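PDB 5JUH: antifreeze protein from Marinomonas primoryensis, which serves as a 1.5-MDa adhesin joining its Antarctic bacterium to diatoms and ice, with a C-terminal RTX domain probably involved in type I secretion. Local coordinates for residues D95-N100 with I111-A116; T103-I108 with G161-A166; E118-L123 with K189-N194. One frame throughout, in Å; residues are numbered along the deposited sequence.

Interaction 1. Residues D95-N100 with I111-A116; sequences DIFILN and ITDFNA. With CA (calcium ion), chain H; CA (calcium ion), chain G.
Phe97 and Ile111 come nearest in backbone terms with their CA atoms 7.9 Å apart, a gap bridged by side chains alone, since strand 96-98 and strand 110-111 belong to two different sheets that face each other. Ile111 CG2 sits almost squarely over the Phe97 ring, 3.6 Å from its centroid and 11° off the normal, a CH-pi contact. The gamma-methyl is anti to the backbone N of Ile111, and the other branch carries CD1 to Phe97 CB at 3.7 Å; a beta-branched residue can thus cover both the ring and the CB that carries it. Leu99 CD2 adds a looser touch at 4.2 Å on Ile111 CD1. Sequence and calcium sites mark an RTX parallel beta-roll, whose inward-facing apolar side chains fill the space between sheets while turn aspartates hold calcium. Asp95 fits the second role: OD1 and OD2 both bind one calcium ion, and OD2 also reaches a second at 2.3 Å. In Phe114 CG points opposite the main-chain nitrogen (chi1 -176°), which brings CD1 to 3.9 Å from Phe97 CD2, an atom lying in the plane of the Phe114 ring at its edge. Asp113 OD1 comes to 3.8 Å from Phe97 CZ, its carboxylate turned 82° from the ring, while Asp113 OD2 accepts from Leu91 N. A water bound to the second calcium lies 3.1 Å from Asp113 O and probably donates to it, though other acceptors compete for its protons.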
# COMPACT_ATOMS: atom_id res chain seq x y z
N ASP A 95 10.61 -3.12 1.12
CA ASP A 95 9.94 -4.09 0.25
C ASP A 95 8.73 -3.44 -0.35
O ASP A 95 7.97 -2.72 0.33
CB ASP A 95 9.57 -5.33 1.08
CG ASP A 95 10.79 -5.95 1.72
OD1 ASP A 95 11.71 -6.32 0.98
OD2 ASP A 95 10.87 -5.96 2.93
N ILE A 96 8.46 -3.81 -1.60
CA ILE A 96 7.22 -3.36 -2.26
C ILE A 96 6.25 -4.56 -2.23
O ILE A 96 6.58 -5.65 -2.66
CB ILE A 96 7.47 -2.97 -3.73
CG1 ILE A 96 8.39 -1.77 -3.79
CG2 ILE A 96 6.16 -2.77 -4.47
CD1 ILE A 96 8.97 -1.49 -5.15
N PHE A 97 5.08 -4.31 -1.71
CA PHE A 97 4.01 -5.28 -1.76
C PHE A 97 3.04 -4.88 -2.83
O PHE A 97 2.44 -3.81 -2.78
CB PHE A 97 3.25 -5.38 -0.38
CG PHE A 97 4.19 -5.72 0.76
CD1 PHE A 97 4.41 -7.02 1.13
CD2 PHE A 97 4.83 -4.74 1.54
CE1 PHE A 97 5.25 -7.37 2.17
CE2 PHE A 97 5.68 -5.07 2.56
CZ PHE A 97 5.85 -6.36 2.90
N ILE A 98 2.96 -5.71 -3.87
CA ILE A 98 1.97 -5.46 -4.93
C ILE A 98 0.65 -6.07 -4.63
O ILE A 98 0.62 -7.24 -4.29
CB ILE A 98 2.51 -6.02 -6.30
CG1 ILE A 98 3.89 -5.42 -6.66
CG2 ILE A 98 1.51 -5.72 -7.40
CD1 ILE A 98 4.52 -6.04 -7.92
N LEU A 99 -0.41 -5.29 -4.65
CA LEU A 99 -1.70 -5.79 -4.23
C LEU A 99 -2.67 -5.77 -5.44
O LEU A 99 -2.72 -4.86 -6.22
CB LEU A 99 -2.29 -4.88 -3.11
CG LEU A 99 -1.42 -5.06 -1.84
CD1 LEU A 99 -1.97 -4.05 -0.85
CD2 LEU A 99 -1.59 -6.42 -1.22
N ASN A 100 -3.45 -6.80 -5.48
CA ASN A 100 -4.53 -7.02 -6.44
C ASN A 100 -5.83 -6.52 -5.90
O ASN A 100 -6.17 -6.69 -4.72
CB ASN A 100 -4.56 -8.51 -6.85
CG ASN A 100 -4.83 -9.43 -5.70
OD1 ASN A 100 -5.81 -10.32 -5.77
ND2 ASN A 100 -4.03 -9.30 -4.66
N ILE A 111 -0.51 -8.63 4.87
CA ILE A 111 0.88 -8.19 4.91
C ILE A 111 1.26 -8.23 6.37
O ILE A 111 0.71 -7.44 7.15
CB ILE A 111 1.10 -6.80 4.29
CG1 ILE A 111 0.70 -6.82 2.79
CG2 ILE A 111 2.56 -6.42 4.50
CD1 ILE A 111 0.61 -5.45 2.24
N THR A 112 2.15 -9.11 6.74
CA THR A 112 2.39 -9.34 8.17
C THR A 112 3.24 -8.24 8.83
O THR A 112 2.95 -8.00 10.03
CB THR A 112 3.05 -10.64 8.48
OG1 THR A 112 4.37 -10.63 8.00
CG2 THR A 112 2.33 -11.87 7.89
N ASP A 113 4.09 -7.52 8.07
CA ASP A 113 5.13 -6.76 8.71
C ASP A 113 5.36 -5.46 7.92
O ASP A 113 6.55 -5.07 7.69
CB ASP A 113 6.43 -7.57 8.79
CG ASP A 113 7.05 -7.83 7.36
OD1 ASP A 113 6.28 -7.91 6.33
OD2 ASP A 113 8.30 -7.97 7.35
N PHE A 114 4.28 -4.74 7.55
CA PHE A 114 4.50 -3.53 6.77
C PHE A 114 5.16 -2.48 7.70
O PHE A 114 4.53 -2.08 8.67
CB PHE A 114 3.18 -2.99 6.25
CG PHE A 114 3.33 -1.78 5.34
CD1 PHE A 114 3.74 -2.00 4.06
CD2 PHE A 114 3.10 -0.49 5.76
CE1 PHE A 114 3.91 -0.98 3.20
CE2 PHE A 114 3.24 0.62 4.88
CZ PHE A 114 3.67 0.33 3.63
N ASN A 115 6.29 -1.96 7.26
CA ASN A 115 7.00 -0.91 7.99
C ASN A 115 6.90 0.32 7.13
O ASN A 115 7.61 0.46 6.13
CB ASN A 115 8.43 -1.33 8.24
CG ASN A 115 9.22 -0.29 8.96
OD1 ASN A 115 8.78 0.84 9.19
ND2 ASN A 115 10.45 -0.59 9.26
N ALA A 116 6.17 1.33 7.60
CA ALA A 116 5.85 2.50 6.78
C ALA A 116 7.13 3.35 6.51
O ALA A 116 7.10 4.19 5.57
CB ALA A 116 4.78 3.42 7.39
CA CA H . 13.04 -7.69 2.37
CA CA G . 10.74 -4.74 4.87
O HOH W 1 8.65 -5.71 5.49
O HOH W 2 11.01 -3.62 6.95

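Interaction 2. Residues T103-I108 with G161-A166; sequences TDVLNI and GGEDVA
An Asx turn leads into the short 3-10 segment 105-107, and from this turn Val105 and Ile108 reach across to strand 163-168. Asp104 suits the turn's start: its OD1 accepts from Leu106 N at 3.0 Å, met from above the carboxylate plane, while Asp104 O takes Asn107 N. Three residues apart, Val105 and Ile108 both direct their side chains at the strand. Ile108 does most of the work. Its CG1 lies between the backbone N and the carbonyl carbon (chi1 69°), and the extended arm beyond it puts CD1 3.6 Å from Ala166 C, 3.7 Å from Asp164 O and 3.9 Å from Asp164 CB. The ethyl arm of this beta-branched residue is slim enough to lie against backbone as well as side chain; the methyl of Ala166 points away, so Ile108 meets its main chain. Val105 works closer to the solvent: its CG2, anti to the backbone N, meets Glu163 OE2 at 3.7 Å, with the bent glutamate chain crossing it at a slant. The exposed position lets this carboxylate stay near solvent while OE2 only brushes the valine methyl, and the Glu163 side chain lies about 5 Å from a bound calcium ion. Asp164 presents its CB to Ile108 but uses its carboxylate on the hairpin partner, where OD1 bonds to His157 ND1 and forms a salt bridge with Lys159. Segment 103-108 borders strand 163-168 on the edge where strand 110-111 then pairs with it, while strand 157-160 flanks the other edge.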
# COMPACT_ATOMS: atom_id res chain seq x y z
N THR A 103 -13.01 -8.42 -5.80
CA THR A 103 -14.34 -7.97 -5.51
C THR A 103 -14.83 -8.47 -4.18
O THR A 103 -15.63 -7.80 -3.56
CB THR A 103 -15.36 -8.31 -6.62
OG1 THR A 103 -15.67 -9.70 -6.65
CG2 THR A 103 -14.86 -7.87 -8.03
N ASP A 104 -14.30 -9.58 -3.69
CA ASP A 104 -14.70 -10.16 -2.38
C ASP A 104 -13.59 -9.68 -1.39
O ASP A 104 -12.45 -10.10 -1.47
CB ASP A 104 -14.69 -11.66 -2.54
CG ASP A 104 -15.10 -12.42 -1.30
OD1 ASP A 104 -15.20 -11.79 -0.24
OD2 ASP A 104 -15.16 -13.66 -1.44
N VAL A 105 -14.00 -8.88 -0.44
CA VAL A 105 -13.00 -8.32 0.51
C VAL A 105 -12.43 -9.43 1.40
O VAL A 105 -11.37 -9.27 2.04
CB VAL A 105 -13.58 -7.11 1.26
CG1 VAL A 105 -14.59 -7.62 2.25
CG2 VAL A 105 -12.42 -6.23 1.83
N LEU A 106 -13.09 -10.58 1.51
CA LEU A 106 -12.51 -11.70 2.21
C LEU A 106 -11.35 -12.40 1.52
O LEU A 106 -10.75 -13.28 2.11
CB LEU A 106 -13.59 -12.69 2.59
CG LEU A 106 -14.59 -12.18 3.58
CD1 LEU A 106 -15.66 -13.28 3.82
CD2 LEU A 106 -13.98 -11.69 4.86
N ASN A 107 -11.07 -12.04 0.26
CA ASN A 107 -10.02 -12.67 -0.46
C ASN A 107 -8.75 -11.86 -0.50
O ASN A 107 -7.81 -12.22 -1.15
CB ASN A 107 -10.45 -12.96 -1.91
CG ASN A 107 -11.49 -14.01 -2.03
OD1 ASN A 107 -11.65 -14.88 -1.16
ND2 ASN A 107 -12.20 -13.98 -3.14
N ILE A 108 -8.73 -10.75 0.24
CA ILE A 108 -7.54 -9.88 0.19
C ILE A 108 -6.39 -10.47 1.00
O ILE A 108 -6.57 -11.24 1.91
CB ILE A 108 -7.82 -8.44 0.71
CG1 ILE A 108 -8.08 -8.38 2.17
CG2 ILE A 108 -8.93 -7.79 -0.07
CD1 ILE A 108 -8.40 -7.03 2.72
N GLY A 161 -11.66 3.44 -2.03
CA GLY A 161 -13.09 3.23 -2.13
C GLY A 161 -13.78 2.66 -0.94
O GLY A 161 -14.74 1.87 -1.06
N GLY A 162 -13.24 3.01 0.26
CA GLY A 162 -13.74 2.45 1.47
C GLY A 162 -13.47 1.05 1.81
O GLY A 162 -14.10 0.54 2.69
N GLU A 163 -12.63 0.38 1.02
CA GLU A 163 -12.34 -0.98 1.22
C GLU A 163 -10.84 -1.14 1.52
O GLU A 163 -10.02 -0.60 0.83
CB GLU A 163 -12.67 -1.82 -0.11
CG GLU A 163 -14.16 -1.90 -0.55
CD GLU A 163 -15.06 -2.82 0.24
OE1 GLU A 163 -16.21 -3.10 -0.27
OE2 GLU A 163 -14.67 -3.27 1.36
N ASP A 164 -10.54 -2.05 2.45
CA ASP A 164 -9.21 -2.41 2.78
C ASP A 164 -8.46 -3.04 1.57
O ASP A 164 -8.99 -3.87 0.83
CB ASP A 164 -9.16 -3.38 3.96
CG ASP A 164 -9.54 -2.70 5.25
OD1 ASP A 164 -8.87 -1.69 5.68
OD2 ASP A 164 -10.44 -3.17 5.91
N VAL A 165 -7.26 -2.55 1.36
CA VAL A 165 -6.43 -3.09 0.28
C VAL A 165 -5.77 -4.40 0.68
O VAL A 165 -5.28 -5.17 -0.18
CB VAL A 165 -5.42 -2.05 -0.25
CG1 VAL A 165 -6.06 -0.72 -0.64
CG2 VAL A 165 -4.26 -1.83 0.72
N ALA A 166 -5.61 -4.56 2.00
CA ALA A 166 -4.89 -5.69 2.59
C ALA A 166 -5.28 -5.71 4.06
O ALA A 166 -5.67 -4.69 4.57
CB ALA A 166 -3.36 -5.63 2.47

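Interaction 3. Residues E118-L123 with K189-N194; sequences EDALDL and KVIYNN. With CA (calcium ion), chain I; CA (calcium ion), chain G.
Lys189 lies back along the end of the neighbouring strand, passing Ala120 and the Asp119 carbonyl before its NZ reaches the Glu118 carbonyl. Its CB is 3.7 Å from Ala120 CB, where a methyl is small enough for the lysine stem to pass; a bend at chi3 (-68°) then carries NZ to Glu118 O at 2.9 Å, above the carbonyl plane. That backbone hydrogen bond ties the lysine to a residue whose own carboxylate grips a calcium ion with both oxygens. Next along the same face, Asp122 and Ile191 cross at about a right angle, Asp122 OD2 lying 3.7 Å from Ile191 CG2. Asp122 keeps its polar end occupied: OD1 bonds to Thr124 OG1, and a water donates to OD2 while accepting from Asn194 N. On the opposite face Leu121 and Val190 are buried, and the Leu123 and Val190 side chains cross at about a right angle, Leu123 CD1 to Val190 CG1 3.9 Å. Between the two faces, the parallel strands are joined by Leu121 N to Lys189 O, by the nearly straight Ile191 N to Leu121 O bond (2.8 Å, 173°), and by Leu123 N to Ile191 O at 3.0 Å. Leu123 also holds the N-cap position of helix 124-127, so the strand passes directly into that helix. In the five-stranded sheet, strand 120-122 is flanked by 96-98 and 187-192, and the latter pairs in turn with antiparallel 195-200, beyond the calcium-binding roll.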
# COMPACT_ATOMS: atom_id res chain seq x y z
N GLU A 118 9.88 2.21 5.53
CA GLU A 118 10.83 1.48 4.63
C GLU A 118 10.06 0.86 3.41
O GLU A 118 10.43 1.06 2.27
CB GLU A 118 11.62 0.34 5.38
CG GLU A 118 12.59 0.95 6.32
CD GLU A 118 13.41 -0.01 7.12
OE1 GLU A 118 13.86 -0.99 6.55
OE2 GLU A 118 13.58 0.30 8.37
N ASP A 119 8.99 0.13 3.69
CA ASP A 119 8.26 -0.59 2.70
C ASP A 119 7.30 0.33 1.92
O ASP A 119 7.08 1.48 2.26
CB ASP A 119 7.46 -1.69 3.42
CG ASP A 119 8.31 -2.68 4.14
OD1 ASP A 119 9.45 -3.08 3.78
OD2 ASP A 119 7.77 -3.21 5.17
N ALA A 120 6.68 -0.25 0.86
CA ALA A 120 5.75 0.51 0.02
C ALA A 120 4.68 -0.41 -0.51
O ALA A 120 4.85 -1.58 -0.51
CB ALA A 120 6.50 1.11 -1.16
N LEU A 121 3.56 0.16 -0.90
CA LEU A 121 2.47 -0.58 -1.48
C LEU A 121 2.24 -0.15 -2.93
O LEU A 121 2.07 1.02 -3.22
CB LEU A 121 1.19 -0.25 -0.73
CG LEU A 121 1.18 -0.48 0.80
CD1 LEU A 121 -0.13 -0.04 1.40
CD2 LEU A 121 1.37 -1.98 1.08
N ASP A 122 2.24 -1.12 -3.83
CA ASP A 122 1.88 -0.84 -5.23
C ASP A 122 0.36 -1.03 -5.36
O ASP A 122 -0.10 -2.19 -5.33
CB ASP A 122 2.70 -1.69 -6.20
CG ASP A 122 2.40 -1.37 -7.67
OD1 ASP A 122 1.29 -0.87 -7.95
OD2 ASP A 122 3.32 -1.58 -8.51
N LEU A 123 -0.32 0.07 -5.50
CA LEU A 123 -1.76 0.02 -5.52
C LEU A 123 -2.35 0.27 -6.90
O LEU A 123 -3.47 0.53 -6.98
CB LEU A 123 -2.35 1.13 -4.56
CG LEU A 123 -1.90 0.88 -3.09
CD1 LEU A 123 -2.58 1.95 -2.23
CD2 LEU A 123 -2.30 -0.52 -2.56
N LYS A 189 4.40 5.07 1.60
CA LYS A 189 4.85 5.11 0.22
C LYS A 189 3.87 4.28 -0.67
O LYS A 189 3.67 3.09 -0.39
CB LYS A 189 6.24 4.62 0.12
CG LYS A 189 7.20 5.51 0.88
CD LYS A 189 8.66 5.22 0.64
CE LYS A 189 9.04 3.89 1.21
NZ LYS A 189 10.57 3.75 1.27
N VAL A 190 3.28 4.91 -1.68
CA VAL A 190 2.31 4.30 -2.56
C VAL A 190 2.86 4.42 -3.97
O VAL A 190 3.30 5.52 -4.39
CB VAL A 190 0.97 5.00 -2.49
CG1 VAL A 190 0.03 4.53 -3.56
CG2 VAL A 190 0.40 4.92 -1.12
N ILE A 191 2.88 3.28 -4.67
CA ILE A 191 3.34 3.21 -6.07
C ILE A 191 2.10 3.13 -7.00
O ILE A 191 1.17 2.40 -6.75
CB ILE A 191 4.26 2.03 -6.28
CG1 ILE A 191 5.59 2.30 -5.48
CG2 ILE A 191 4.59 1.86 -7.74
CD1 ILE A 191 6.33 1.04 -5.21
N TYR A 192 2.09 4.00 -7.99
CA TYR A 192 1.08 4.00 -9.02
C TYR A 192 1.84 4.15 -10.37
O TYR A 192 2.61 5.07 -10.57
CB TYR A 192 0.14 5.18 -8.85
CG TYR A 192 -0.97 5.29 -9.90
CD1 TYR A 192 -2.04 4.49 -9.82
CD2 TYR A 192 -0.90 6.13 -11.01
CE1 TYR A 192 -3.04 4.54 -10.77
CE2 TYR A 192 -1.87 6.17 -11.91
CZ TYR A 192 -2.94 5.37 -11.79
OH TYR A 192 -4.03 5.45 -12.73
N ASN A 193 1.64 3.14 -11.22
CA ASN A 193 2.36 3.15 -12.54
C ASN A 193 3.88 3.35 -12.38
O ASN A 193 4.47 4.12 -13.09
CB ASN A 193 1.73 4.18 -13.44
CG ASN A 193 0.39 3.77 -13.98
OD1 ASN A 193 0.04 2.62 -14.06
ND2 ASN A 193 -0.30 4.74 -14.53
N ASN A 194 4.50 2.55 -11.50
CA ASN A 194 5.93 2.53 -11.32
C ASN A 194 6.59 3.79 -10.85
O ASN A 194 7.78 3.94 -10.97
CB ASN A 194 6.68 1.97 -12.55
CG ASN A 194 6.05 0.71 -13.03
OD1 ASN A 194 5.51 0.64 -14.12
ND2 ASN A 194 6.11 -0.27 -12.26
CA CA I . 14.45 -1.91 8.87
CA CA G . 10.74 -4.74 4.87
O HOH W 3 5.52 3.34 3.50
O HOH W 1 8.65 -5.71 5.49
O HOH W 4 3.18 0.07 -10.69
O HOH W 2 11.01 -3.62 6.95
O HOH W 5 13.22 -1.56 10.84

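In the fold
Interactions 1 and 3 lie about 9 Å apart between centres and meet at one calcium ion, to which interaction 1 contributes Asp95 and interaction 3 Asp119, with two shared waters. Strands 96-98 and 120-122 are neighbours in one sheet, and Asp95 O probably bonds to Ala120 N at 2.8 Å. Phe114 CE1, 3.5 Å from Leu121 CD2, carries the apolar filling of the roll from one contact into the other. Interaction 2, about 15 Å from interaction 1 and 17 Å from interaction 3 between centres, lies at the facing sheet, through strand 163-168. Val165 CG2 joins it to both, touching Leu99 CD1 at 3.6 Å and Leu123 CD2 at 4.0 Å.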